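Local coordinates for protein benzoate transport porin BenP (Acinetobacter baumannii AB307-0294, PDB 5DL8) that probably forms an OprD-family porin channel through the outer membrane, admitting small solutes such as benzoate, and binds calcium ions, at residues V98-K103 with S110-Y115; K158-L161 with L165-E168; G170-V175 with K184-T189; A253-D256 with F260-D263; Y293-G298 with G312-D317. All blocks are in the same frame, centred on the assembly; numbering follows the deposited sequence.

Contact 1 of 5, residues V98-K103 with S110-Y115; sequences VLPFNK and SDYLKY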
# COMPACT_ATOMS: atom_id res chain seq x y z
N VAL A 98 -5.22 9.09 9.99
CA VAL A 98 -3.95 8.64 10.53
C VAL A 98 -4.15 7.85 11.77
O VAL A 98 -3.53 6.76 11.98
CB VAL A 98 -2.96 9.82 10.86
CG1 VAL A 98 -1.60 9.26 11.26
CG2 VAL A 98 -2.79 10.67 9.60
N LEU A 99 -4.95 8.46 12.66
CA LEU A 99 -5.23 7.91 13.97
C LEU A 99 -6.71 7.66 14.01
O LEU A 99 -7.45 8.25 13.25
CB LEU A 99 -4.87 8.88 15.16
CG LEU A 99 -3.50 9.60 15.09
CD1 LEU A 99 -3.40 10.75 16.18
CD2 LEU A 99 -2.27 8.68 15.17
N PRO A 100 -7.17 6.79 14.91
CA PRO A 100 -8.61 6.59 14.95
C PRO A 100 -9.32 7.92 15.24
O PRO A 100 -8.68 8.86 15.87
CB PRO A 100 -8.81 5.67 16.18
CG PRO A 100 -7.49 5.01 16.38
CD PRO A 100 -6.45 5.95 15.86
N PHE A 101 -10.60 7.93 14.94
CA PHE A 101 -11.43 9.04 15.21
C PHE A 101 -12.74 8.57 15.79
O PHE A 101 -13.41 7.70 15.25
CB PHE A 101 -11.65 9.84 13.94
CG PHE A 101 -12.57 11.06 14.11
CD1 PHE A 101 -12.10 12.20 14.79
CD2 PHE A 101 -13.87 11.10 13.49
CE1 PHE A 101 -12.93 13.33 14.92
CE2 PHE A 101 -14.69 12.23 13.62
CZ PHE A 101 -14.21 13.35 14.32
N ASN A 102 -13.11 9.08 16.93
CA ASN A 102 -14.43 8.67 17.45
C ASN A 102 -15.47 9.65 16.83
O ASN A 102 -15.50 10.90 17.13
CB ASN A 102 -14.37 8.69 18.97
CG ASN A 102 -15.69 8.24 19.65
OD1 ASN A 102 -16.71 8.10 19.03
ND2 ASN A 102 -15.64 8.09 20.95
N LYS A 103 -16.29 9.11 15.96
CA LYS A 103 -17.30 9.88 15.21
C LYS A 103 -18.48 10.39 15.98
O LYS A 103 -19.19 11.24 15.48
CB LYS A 103 -18.00 9.06 14.15
CG LYS A 103 -17.19 8.26 13.16
CD LYS A 103 -18.28 7.65 12.19
CE LYS A 103 -18.67 8.68 11.13
NZ LYS A 103 -17.46 8.72 10.23
N SER A 110 -6.54 9.72 21.65
CA SER A 110 -5.31 10.29 22.25
C SER A 110 -4.13 9.34 22.12
O SER A 110 -3.01 9.76 22.20
CB SER A 110 -5.58 10.83 23.68
OG SER A 110 -6.03 9.76 24.39
N ASP A 111 -4.42 8.06 21.85
CA ASP A 111 -3.40 6.99 21.64
C ASP A 111 -4.08 5.73 20.98
O ASP A 111 -5.30 5.64 20.94
CB ASP A 111 -2.63 6.68 22.93
CG ASP A 111 -3.40 5.90 23.97
OD1 ASP A 111 -4.60 5.80 23.92
OD2 ASP A 111 -2.84 5.27 24.86
N TYR A 112 -3.32 4.83 20.36
CA TYR A 112 -3.92 3.57 19.91
C TYR A 112 -2.82 2.52 19.83
O TYR A 112 -1.65 2.86 19.67
CB TYR A 112 -4.69 3.69 18.59
CG TYR A 112 -3.94 3.81 17.28
CD1 TYR A 112 -3.02 4.83 17.09
CD2 TYR A 112 -4.34 3.03 16.13
CE1 TYR A 112 -2.43 5.07 15.91
CE2 TYR A 112 -3.67 3.21 14.89
CZ TYR A 112 -2.74 4.24 14.77
OH TYR A 112 -2.08 4.46 13.55
N LEU A 113 -3.27 1.28 20.05
CA LEU A 113 -2.48 0.10 20.17
C LEU A 113 -2.98 -0.93 19.21
O LEU A 113 -4.22 -1.24 19.29
CB LEU A 113 -2.67 -0.51 21.56
CG LEU A 113 -1.93 -1.82 21.83
CD1 LEU A 113 -0.43 -1.65 21.91
CD2 LEU A 113 -2.45 -2.36 23.16
N LYS A 114 -2.06 -1.46 18.38
CA LYS A 114 -2.32 -2.71 17.55
C LYS A 114 -1.44 -3.86 18.08
O LYS A 114 -0.37 -3.60 18.62
CB LYS A 114 -1.94 -2.45 16.14
CG LYS A 114 -2.69 -1.39 15.39
CD LYS A 114 -1.97 -1.11 14.10
CE LYS A 114 -2.82 -0.33 13.13
NZ LYS A 114 -3.95 -1.21 12.58
N TYR A 115 -1.89 -5.10 17.90
CA TYR A 115 -1.11 -6.28 18.08
C TYR A 115 -1.71 -7.47 17.27
O TYR A 115 -2.89 -7.49 16.94
CB TYR A 115 -0.94 -6.68 19.56
CG TYR A 115 -2.25 -6.97 20.27
CD1 TYR A 115 -2.98 -5.94 20.82
CD2 TYR A 115 -2.76 -8.28 20.42
CE1 TYR A 115 -4.20 -6.17 21.48
CE2 TYR A 115 -3.96 -8.53 21.08
CZ TYR A 115 -4.67 -7.45 21.61
OH TYR A 115 -5.83 -7.57 22.30
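At the root of the beta hairpin formed by strands 101-102 and 107-123, Pro-100 lies over one face of the Tyr-112 ring. The proline's CD does most of the touching: it sits 3.6 Å from the centroid of the Tyr-112 ring and only 15° off the ring normal, a CH-pi contact displaced from the ring centre toward the rim. The pyrrolidine then runs back along the tyrosine stem, with Pro-100 CG 3.8 Å from Tyr-112 CB. Leu-99 comes in roughly at a right angle to the tyrosine side chain, its CD2 methyl 3.7 Å from Tyr-112 CE1. With CG of Tyr-112 tucked between the backbone N and the carbonyl carbon (chi1 75°), the ring stands with a face against Pro-100. In the barrel, strand 107-123 also pairs with strand 72-87, whose Ala-85 touches Tyr-112, so the aromatic side chain rises from a wall strand and is packed against by a connecting loop. Its hydroxyl ends 3.1 Å from Val-98 O, a pair that is not hydrogen-bonded; the partners of Tyr-112 OH are Arg-178 O and Leu-148 N, in two other loops. Two residues along the strand, Lys-114 NZ bonds to the carbonyls of Pro-177 and Glu-180, in the same loop as Arg-178.

Contact 2 of 5, residues K158-L161 with L165-E168; sequences KSQL and LYAE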
# COMPACT_ATOMS: atom_id res chain seq x y z
N LYS A 158 1.41 -20.28 0.44
CA LYS A 158 2.42 -19.83 -0.58
C LYS A 158 3.28 -20.97 -1.04
O LYS A 158 3.78 -21.69 -0.21
CB LYS A 158 3.43 -18.88 0.04
CG LYS A 158 2.78 -17.75 0.68
CD LYS A 158 3.81 -16.82 1.20
CE LYS A 158 3.11 -15.72 1.92
NZ LYS A 158 4.06 -14.60 1.96
N SER A 159 3.54 -21.06 -2.32
CA SER A 159 4.44 -22.06 -2.83
C SER A 159 5.30 -21.65 -4.06
O SER A 159 4.79 -21.05 -5.00
CB SER A 159 3.58 -23.26 -3.17
OG SER A 159 4.39 -24.36 -3.57
N GLN A 160 6.59 -21.96 -4.06
CA GLN A 160 7.42 -21.89 -5.28
C GLN A 160 7.29 -23.24 -5.93
O GLN A 160 8.05 -24.18 -5.65
CB GLN A 160 8.89 -21.59 -4.93
CG GLN A 160 9.75 -21.16 -6.09
CD GLN A 160 9.35 -19.77 -6.62
OE1 GLN A 160 8.93 -18.90 -5.88
NE2 GLN A 160 9.40 -19.61 -7.90
N LEU A 161 6.31 -23.34 -6.83
CA LEU A 161 5.92 -24.54 -7.47
C LEU A 161 6.96 -24.94 -8.49
O LEU A 161 6.94 -26.08 -8.92
CB LEU A 161 4.58 -24.35 -8.22
CG LEU A 161 3.29 -24.13 -7.46
CD1 LEU A 161 2.10 -23.75 -8.33
CD2 LEU A 161 3.00 -25.38 -6.64
N LEU A 165 7.41 -20.47 -11.59
CA LEU A 165 6.06 -20.25 -11.12
C LEU A 165 5.93 -20.14 -9.55
O LEU A 165 6.23 -21.07 -8.84
CB LEU A 165 5.12 -21.34 -11.70
CG LEU A 165 3.62 -21.29 -11.32
CD1 LEU A 165 3.04 -19.91 -11.62
CD2 LEU A 165 2.80 -22.42 -12.03
N TYR A 166 5.48 -18.98 -9.07
CA TYR A 166 5.13 -18.77 -7.68
C TYR A 166 3.58 -18.67 -7.62
O TYR A 166 2.95 -17.93 -8.42
CB TYR A 166 5.78 -17.47 -7.14
CG TYR A 166 5.26 -17.05 -5.77
CD1 TYR A 166 4.04 -16.29 -5.64
CD2 TYR A 166 5.93 -17.43 -4.59
CE1 TYR A 166 3.54 -15.95 -4.37
CE2 TYR A 166 5.43 -17.04 -3.32
CZ TYR A 166 4.25 -16.32 -3.24
OH TYR A 166 3.76 -15.98 -2.02
N ALA A 167 2.97 -19.33 -6.64
CA ALA A 167 1.47 -19.22 -6.42
C ALA A 167 1.17 -18.90 -4.98
O ALA A 167 1.89 -19.33 -4.12
CB ALA A 167 0.79 -20.53 -6.79
N GLU A 168 0.03 -18.30 -4.72
CA GLU A 168 -0.43 -18.02 -3.37
C GLU A 168 -1.95 -17.93 -3.42
O GLU A 168 -2.50 -17.36 -4.36
CB GLU A 168 0.23 -16.71 -2.86
CG GLU A 168 -0.29 -16.18 -1.55
CD GLU A 168 0.37 -14.85 -1.16
OE1 GLU A 168 1.50 -14.54 -1.67
OE2 GLU A 168 -0.32 -14.15 -0.36
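Lys-158 lays its aliphatic chain obliquely across the hydroxyl end of Tyr-166, with CD 3.3 Å and CG 3.4 Å from Tyr-166 OH. The lysine is extended beyond CG and runs alongside Glu-168, both pointing the same way, yet its NZ stops 4.4 Å from Glu-168 OE1, too far for a salt bridge. The carboxylate is engaged instead by the tyrosine: Tyr-166 OH donates to Glu-168 OE1 over 2.7 Å, meeting the oxygen on its anti side and 31° out of the carboxylate plane, while OE2 pairs with Tyr-202 OH on the adjoining strand. Near the root of the Tyr-166 ring, Gln-160 OE1 approaches the edge in plane, 3.6 Å from Tyr-166 CD2. A bend at chi2 (68°) folds the glutamine amide back over the partner strand, and its NE2 bonds to Ser-162 O in the turn. The opposite face of this strand pair carries Ala-167, whose CB meets Leu-161 CD1 at 3.8 Å; the same methyl touches Leu-165 CD2. In the backbone, Ser-159 and Ala-167 form a hydrogen-bonded pair with two nearly straight bonds, flanked by the non-hydrogen-bonded pairs Lys-158/Glu-168 and Gln-160/Tyr-166. A third bond, Leu-161 N to Leu-165 O, is weak. Strands 155-160 and 165-176 thus make an antiparallel beta hairpin closed by a short turn, the repeating unit of a porin barrel and probably at its periplasmic rim.

Contact 3 of 5, residues G170-V175 with K184-T189; sequences GRVEKV and KKFSFT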
# COMPACT_ATOMS: atom_id res chain seq x y z
N GLY A 170 -5.49 -17.57 -0.53
CA GLY A 170 -5.83 -17.21 0.86
C GLY A 170 -7.31 -16.87 1.04
O GLY A 170 -8.03 -16.63 0.08
N ARG A 171 -7.74 -16.93 2.28
CA ARG A 171 -8.98 -16.35 2.70
C ARG A 171 -8.70 -15.34 3.82
O ARG A 171 -8.27 -15.70 4.87
CB ARG A 171 -9.88 -17.39 3.26
CG ARG A 171 -11.21 -16.79 3.67
CD ARG A 171 -12.19 -17.92 3.90
NE ARG A 171 -13.32 -17.46 4.67
CZ ARG A 171 -14.41 -16.90 4.16
NH1 ARG A 171 -14.58 -16.68 2.82
NH2 ARG A 171 -15.39 -16.61 4.99
N VAL A 172 -9.03 -14.10 3.56
CA VAL A 172 -8.77 -13.00 4.47
C VAL A 172 -10.12 -12.53 5.08
O VAL A 172 -10.94 -11.97 4.39
CB VAL A 172 -8.06 -11.83 3.75
CG1 VAL A 172 -7.61 -10.78 4.79
CG2 VAL A 172 -6.83 -12.31 2.95
N GLU A 173 -10.32 -12.78 6.35
CA GLU A 173 -11.58 -12.46 6.96
C GLU A 173 -11.69 -11.06 7.47
O GLU A 173 -12.79 -10.55 7.54
CB GLU A 173 -11.90 -13.51 8.04
CG GLU A 173 -12.29 -14.86 7.34
CD GLU A 173 -12.85 -16.03 8.20
OE1 GLU A 173 -12.85 -15.91 9.42
OE2 GLU A 173 -13.30 -17.10 7.61
N LYS A 174 -10.56 -10.46 7.88
CA LYS A 174 -10.55 -9.22 8.57
C LYS A 174 -9.34 -8.38 8.19
O LYS A 174 -8.31 -8.90 7.80
CB LYS A 174 -10.53 -9.45 10.09
CG LYS A 174 -11.55 -10.38 10.78
CD LYS A 174 -12.80 -9.65 11.14
CE LYS A 174 -13.54 -10.25 12.33
NZ LYS A 174 -13.82 -11.68 12.14
N VAL A 175 -9.51 -7.08 8.37
CA VAL A 175 -8.49 -6.07 8.11
C VAL A 175 -8.40 -5.19 9.36
O VAL A 175 -9.42 -4.88 10.02
CB VAL A 175 -8.78 -5.18 6.84
CG1 VAL A 175 -10.16 -4.53 6.91
CG2 VAL A 175 -7.74 -4.07 6.73
N LYS A 184 -11.41 -5.84 11.72
CA LYS A 184 -12.85 -5.79 11.34
C LYS A 184 -13.02 -6.34 9.91
O LYS A 184 -12.04 -6.41 9.09
CB LYS A 184 -13.31 -4.29 11.39
CG LYS A 184 -12.65 -3.51 10.22
CD LYS A 184 -12.57 -1.99 10.28
CE LYS A 184 -13.92 -1.43 10.44
NZ LYS A 184 -13.69 -0.04 10.85
N LYS A 185 -14.28 -6.63 9.58
CA LYS A 185 -14.63 -7.02 8.22
C LYS A 185 -14.34 -5.94 7.21
O LYS A 185 -14.51 -4.74 7.52
CB LYS A 185 -16.12 -7.37 8.11
CG LYS A 185 -16.39 -8.69 8.78
CD LYS A 185 -17.89 -9.04 8.92
CE LYS A 185 -18.02 -10.45 9.45
NZ LYS A 185 -19.47 -10.69 9.42
N PHE A 186 -13.96 -6.35 6.01
CA PHE A 186 -13.88 -5.43 4.86
C PHE A 186 -15.21 -4.84 4.55
O PHE A 186 -16.24 -5.48 4.82
CB PHE A 186 -13.49 -6.23 3.56
CG PHE A 186 -12.03 -6.72 3.50
CD1 PHE A 186 -11.02 -5.84 3.21
CD2 PHE A 186 -11.70 -8.05 3.77
CE1 PHE A 186 -9.68 -6.26 3.22
CE2 PHE A 186 -10.42 -8.47 3.72
CZ PHE A 186 -9.38 -7.59 3.44
N SER A 187 -15.23 -3.65 3.97
CA SER A 187 -16.51 -3.10 3.60
C SER A 187 -16.44 -2.16 2.39
O SER A 187 -15.37 -1.71 2.02
CB SER A 187 -17.17 -2.35 4.82
OG SER A 187 -16.32 -1.32 5.38
N PHE A 188 -17.58 -1.87 1.78
CA PHE A 188 -17.67 -0.84 0.77
C PHE A 188 -18.89 0.03 1.11
O PHE A 188 -20.02 -0.47 1.45
CB PHE A 188 -17.77 -1.50 -0.62
CG PHE A 188 -17.76 -0.53 -1.78
CD1 PHE A 188 -16.55 -0.16 -2.41
CD2 PHE A 188 -18.92 -0.07 -2.33
CE1 PHE A 188 -16.57 0.71 -3.52
CE2 PHE A 188 -18.93 0.83 -3.39
CZ PHE A 188 -17.76 1.21 -4.02
N THR A 189 -18.69 1.30 0.84
CA THR A 189 -19.64 2.34 1.13
C THR A 189 -20.03 3.15 -0.12
O THR A 189 -19.17 3.63 -0.87
CB THR A 189 -19.03 3.23 2.31
OG1 THR A 189 -18.90 2.39 3.49
CG2 THR A 189 -19.94 4.34 2.65
O HOH W 1 -14.18 -9.30 5.62
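Phe-186 reaches Val-175 and Val-172 with its ring. From CB the chain swings with CG anti to the carbonyl carbon (chi1 -72°), carrying the ring back over strand 165-176. CD1 meets Val-175 CG1 at 4.0 Å, a methyl lying over one ring face, and CE1 meets Val-175 CB at 3.9 Å. At the tip, CZ touches Val-172 CG1; round the far edge CE2 lies 3.8 Å from that methyl and 3.6 Å from Val-172 O, which lies near the ring plane. Two short, nearly straight backbone bonds hold the segments together: Val-175 N to Lys-184 O at 2.7 Å and Lys-184 N to Val-175 O at 2.8 Å. Beyond this single antiparallel bridge the chains part, and a water fills in, donating to Glu-173 O and accepting from Phe-186 N. Glu-173 and Lys-174 together face Trp-153 on the other flank, a classic beta bulge. Glu-173 OE2 forms a salt bridge with Arg-171 NE through its anti lone pair at 3.0 Å, and Arg-171 NH1 goes on to Glu-223. Leaving a barrel strand and packing back against it in this way is consistent with the long inward-folded loops of OprD-family channels.

Contact 4 of 5, residues A253-D256 with F260-D263; sequences AKDD and FDID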
# COMPACT_ATOMS: atom_id res chain seq x y z
N ALA A 253 -12.89 -4.70 -12.37
CA ALA A 253 -13.78 -4.75 -11.15
C ALA A 253 -15.32 -4.78 -11.51
O ALA A 253 -15.86 -3.92 -12.18
CB ALA A 253 -13.49 -3.57 -10.24
N LYS A 254 -15.99 -5.75 -10.95
CA LYS A 254 -17.37 -5.96 -11.18
C LYS A 254 -18.12 -6.42 -9.96
O LYS A 254 -17.65 -7.31 -9.26
CB LYS A 254 -17.49 -7.06 -12.26
CG LYS A 254 -18.73 -6.96 -13.03
CD LYS A 254 -18.55 -5.89 -14.12
CE LYS A 254 -19.89 -5.70 -14.91
NZ LYS A 254 -21.05 -5.01 -14.16
N ASP A 255 -19.33 -5.92 -9.71
CA ASP A 255 -19.92 -6.29 -8.36
C ASP A 255 -20.27 -7.80 -8.17
O ASP A 255 -20.57 -8.41 -9.15
CB ASP A 255 -21.07 -5.36 -7.93
CG ASP A 255 -22.16 -5.51 -8.75
OD1 ASP A 255 -21.97 -6.17 -9.82
OD2 ASP A 255 -23.21 -5.07 -8.37
N ASP A 256 -20.15 -8.34 -6.92
CA ASP A 256 -20.28 -9.81 -6.61
C ASP A 256 -21.70 -10.01 -6.18
O ASP A 256 -22.11 -9.54 -5.07
CB ASP A 256 -19.36 -10.37 -5.50
CG ASP A 256 -19.62 -11.89 -5.19
OD1 ASP A 256 -19.60 -12.74 -6.10
OD2 ASP A 256 -19.81 -12.29 -4.02
N PHE A 260 -24.06 -3.00 -5.65
CA PHE A 260 -23.38 -1.77 -6.06
C PHE A 260 -23.34 -1.36 -7.54
O PHE A 260 -23.05 -0.20 -7.90
CB PHE A 260 -21.95 -1.68 -5.45
CG PHE A 260 -21.93 -1.78 -3.95
CD1 PHE A 260 -22.34 -0.68 -3.13
CD2 PHE A 260 -21.58 -2.97 -3.33
CE1 PHE A 260 -22.32 -0.76 -1.73
CE2 PHE A 260 -21.60 -3.08 -1.93
CZ PHE A 260 -21.96 -1.97 -1.12
N ASP A 261 -23.59 -2.19 -8.49
CA ASP A 261 -23.21 -1.62 -9.82
C ASP A 261 -21.69 -1.02 -9.81
O ASP A 261 -21.39 0.23 -9.85
CB ASP A 261 -24.30 -0.61 -10.33
CG ASP A 261 -25.71 -1.32 -10.59
OD1 ASP A 261 -25.91 -2.52 -10.34
OD2 ASP A 261 -26.62 -0.68 -11.13
N ILE A 262 -20.79 -1.93 -9.53
CA ILE A 262 -19.38 -1.75 -9.81
C ILE A 262 -19.18 -2.30 -11.26
O ILE A 262 -19.62 -3.40 -11.58
CB ILE A 262 -18.58 -2.38 -8.71
CG1 ILE A 262 -18.74 -1.56 -7.36
CG2 ILE A 262 -17.16 -2.53 -9.13
CD1 ILE A 262 -18.21 -2.21 -6.05
N ASP A 263 -18.71 -1.44 -12.16
CA ASP A 263 -18.42 -1.75 -13.55
C ASP A 263 -17.20 -0.87 -13.99
O ASP A 263 -17.36 0.25 -14.55
CB ASP A 263 -19.59 -1.36 -14.36
CG ASP A 263 -19.35 -1.64 -15.85
OD1 ASP A 263 -18.88 -2.74 -16.15
OD2 ASP A 263 -19.66 -0.78 -16.67
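Lys-254 and Asp-263 face each other as an antiparallel non-hydrogen-bonded pair, and one residue on Asp-255 N donates to Ile-262 O over 3.2 Å, the donor standing 36° out of the carbonyl plane. Beyond it the chain turns through Asp-261, whose positive phi and psi put it in the left-handed region. Asp-255 bends its carboxylate toward this turn: CG sits between the backbone N and the carbonyl carbon (chi1 67°), and OD2 receives Asp-261 N at 2.9 Å, met from above the carboxylate plane. Its CB lies 4.0 Å from Ile-262 CB. The CG2 branch of Ile-262 rests 3.6 Å from Ala-253 O and also touches Ala-253 CB. Lys-254 runs alongside Asp-263, pointing the same way. Bends at chi2 and chi4 curl its chain so that CE lies 3.4 Å from Asp-263 OD1, while NZ makes a long salt bridge of 3.7 Å to that same oxygen and a weak hydrogen bond to Ile-262 O. Asp-263 OD2 is taken by Glu-290 N in the loop after strand 278-288. The carboxylates of Asp-255 and Asp-261 come to 4.2 Å between OD2 and OD1; this may raise their proton affinity somewhat, though the N-H of Asp-261 bound to Asp-255 OD2 works against this for Asp-255, whereas the ammonium of Lys-254 probably offsets part of the charge of Asp-263.

Contact 5 of 5, residues Y293-G298 with G312-D317; sequences YPLPDG and GFFKED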
# COMPACT_ATOMS: atom_id res chain seq x y z
N TYR A 293 -13.39 3.41 -10.42
CA TYR A 293 -12.67 2.25 -9.97
C TYR A 293 -12.80 2.15 -8.43
O TYR A 293 -12.48 3.06 -7.77
CB TYR A 293 -11.19 2.22 -10.43
CG TYR A 293 -10.66 0.83 -10.26
CD1 TYR A 293 -10.86 -0.09 -11.25
CD2 TYR A 293 -10.10 0.40 -9.08
CE1 TYR A 293 -10.47 -1.39 -11.11
CE2 TYR A 293 -9.73 -0.93 -8.90
CZ TYR A 293 -9.93 -1.82 -9.92
OH TYR A 293 -9.64 -3.18 -9.87
N PRO A 294 -13.34 1.04 -7.87
CA PRO A 294 -13.58 0.93 -6.40
C PRO A 294 -12.38 0.61 -5.55
O PRO A 294 -11.53 -0.17 -5.91
CB PRO A 294 -14.54 -0.29 -6.34
CG PRO A 294 -14.07 -1.15 -7.45
CD PRO A 294 -13.61 -0.25 -8.56
N LEU A 295 -12.37 1.13 -4.37
CA LEU A 295 -11.42 0.81 -3.28
C LEU A 295 -12.29 0.43 -2.06
O LEU A 295 -13.32 0.99 -1.87
CB LEU A 295 -10.60 2.09 -2.98
CG LEU A 295 -9.63 2.15 -4.13
CD1 LEU A 295 -9.73 3.36 -5.09
CD2 LEU A 295 -8.24 1.62 -3.79
N PRO A 296 -11.86 -0.55 -1.26
CA PRO A 296 -12.47 -0.85 -0.04
C PRO A 296 -12.38 0.32 0.98
O PRO A 296 -11.55 1.19 0.84
CB PRO A 296 -11.77 -2.11 0.44
CG PRO A 296 -10.61 -2.40 -0.53
CD PRO A 296 -10.61 -1.33 -1.56
N ASP A 297 -13.31 0.32 1.95
CA ASP A 297 -13.31 1.32 3.05
C ASP A 297 -12.03 1.12 3.86
O ASP A 297 -11.36 0.11 3.74
CB ASP A 297 -14.51 1.16 4.02
CG ASP A 297 -15.86 1.31 3.39
OD1 ASP A 297 -15.99 2.05 2.46
OD2 ASP A 297 -16.86 0.74 3.88
N GLY A 298 -11.63 2.12 4.57
CA GLY A 298 -10.49 2.02 5.52
C GLY A 298 -9.13 2.33 4.91
O GLY A 298 -8.05 1.95 5.48
N GLY A 312 -5.47 9.67 -6.61
CA GLY A 312 -5.58 8.33 -7.22
C GLY A 312 -5.92 8.20 -8.75
O GLY A 312 -5.59 7.20 -9.41
N PHE A 313 -6.63 9.23 -9.19
CA PHE A 313 -7.06 9.47 -10.52
C PHE A 313 -7.88 8.27 -10.99
O PHE A 313 -7.61 7.76 -12.08
CB PHE A 313 -5.80 9.79 -11.30
CG PHE A 313 -5.11 11.08 -10.83
CD1 PHE A 313 -4.33 11.10 -9.71
CD2 PHE A 313 -5.30 12.26 -11.52
CE1 PHE A 313 -3.76 12.30 -9.31
CE2 PHE A 313 -4.68 13.42 -11.17
CZ PHE A 313 -3.97 13.48 -10.01
N PHE A 314 -8.80 7.78 -10.14
CA PHE A 314 -9.56 6.53 -10.43
C PHE A 314 -11.07 6.85 -10.69
O PHE A 314 -11.94 6.01 -10.65
CB PHE A 314 -9.29 5.43 -9.34
CG PHE A 314 -9.50 5.87 -7.93
CD1 PHE A 314 -10.80 5.98 -7.39
CD2 PHE A 314 -8.40 6.16 -7.11
CE1 PHE A 314 -11.00 6.43 -6.02
CE2 PHE A 314 -8.58 6.66 -5.77
CZ PHE A 314 -9.87 6.76 -5.21
N LYS A 315 -11.40 8.08 -10.96
CA LYS A 315 -12.76 8.46 -11.14
C LYS A 315 -13.28 8.01 -12.54
O LYS A 315 -12.52 7.76 -13.47
CB LYS A 315 -13.00 10.00 -10.97
CG LYS A 315 -12.58 10.60 -9.64
CD LYS A 315 -12.38 12.13 -9.65
CE LYS A 315 -11.79 12.59 -8.37
NZ LYS A 315 -10.38 12.15 -8.15
N GLU A 316 -14.60 7.91 -12.60
CA GLU A 316 -15.26 7.33 -13.79
C GLU A 316 -14.89 8.06 -15.06
O GLU A 316 -15.07 9.27 -15.17
CB GLU A 316 -16.80 7.41 -13.63
CG GLU A 316 -17.61 7.01 -14.85
CD GLU A 316 -19.14 7.04 -14.57
OE1 GLU A 316 -19.50 7.14 -13.39
OE2 GLU A 316 -19.96 6.94 -15.51
N ASP A 317 -14.43 7.32 -16.05
CA ASP A 317 -13.96 7.88 -17.30
C ASP A 317 -12.64 8.63 -17.28
O ASP A 317 -12.23 9.15 -18.32
CB ASP A 317 -15.03 8.74 -17.94
CG ASP A 317 -16.24 7.95 -18.42
OD1 ASP A 317 -16.19 6.74 -18.70
OD2 ASP A 317 -17.24 8.57 -18.69
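Leu-295 sets its CD1 methyl over the centre of the Phe-314 ring, 3.3 Å from the ring centroid and 8° off the normal, a CH-pi contact in which CD1 comes within 3.4 Å of Phe-314 CZ. The leucine's chi2 of 116° is near-eclipsed, however, so the exact closeness is less certain. The two side chains run obliquely to each other. Closer to the backbone, Tyr-293 O lies 3.4 Å from Phe-314 CD1. Tyr-293 CB meets Phe-314 CB at 3.9 Å. Tyr-293 N donates to Phe-314 O over 3.0 Å. CG of Phe-314 stands between its own N and carbonyl carbon (chi1 53°), which brings one ring face against the Leu-295 methyl. In the next shell, the ring of Tyr-293 leads away from Phe-314; Pro-294 CD covers one of its faces, Phe-305 meets it edge-to-face, and its hydroxyl pairs with Lys-228 NZ on the barrel wall. On the Phe-314 side, Gln-285 NE2 bonds to the carbonyls of Gly-312 and Phe-313, and Lys-315 NZ forms a salt bridge to Glu-358. Both segments belong to the irregular connection between strands 278-288 and 319-328, a long loop fixed to the wall at several points, as expected of the infolded loops that narrow the pore in OprD-family channels.

Contacts 3, 4 and 5 form a connected group. Asp-297 OD2 of contact 5 lies 2.6 Å from Ser-187 OG and 2.7 Å from Thr-189 OG1 of contact 3, both probable hydrogen bonds, joining the two long loops. Phe-188 of contact 3 packs edge-to-face on Phe-260 of contact 4, and Pro-294 of contact 5 packs against Ala-253 and Ile-262; the centres of contacts 4 and 5 are 12 Å apart. Contacts 2 and 3 share strand 165-176, though their centres stand 23 Å apart. Contact 1 does not touch the others directly (nearest atoms about 7 Å from contact 3), but Tyr-112 OH bonds to Arg-178 O, in the loop between the two segments of contact 3. All five lie away from the two calcium sites.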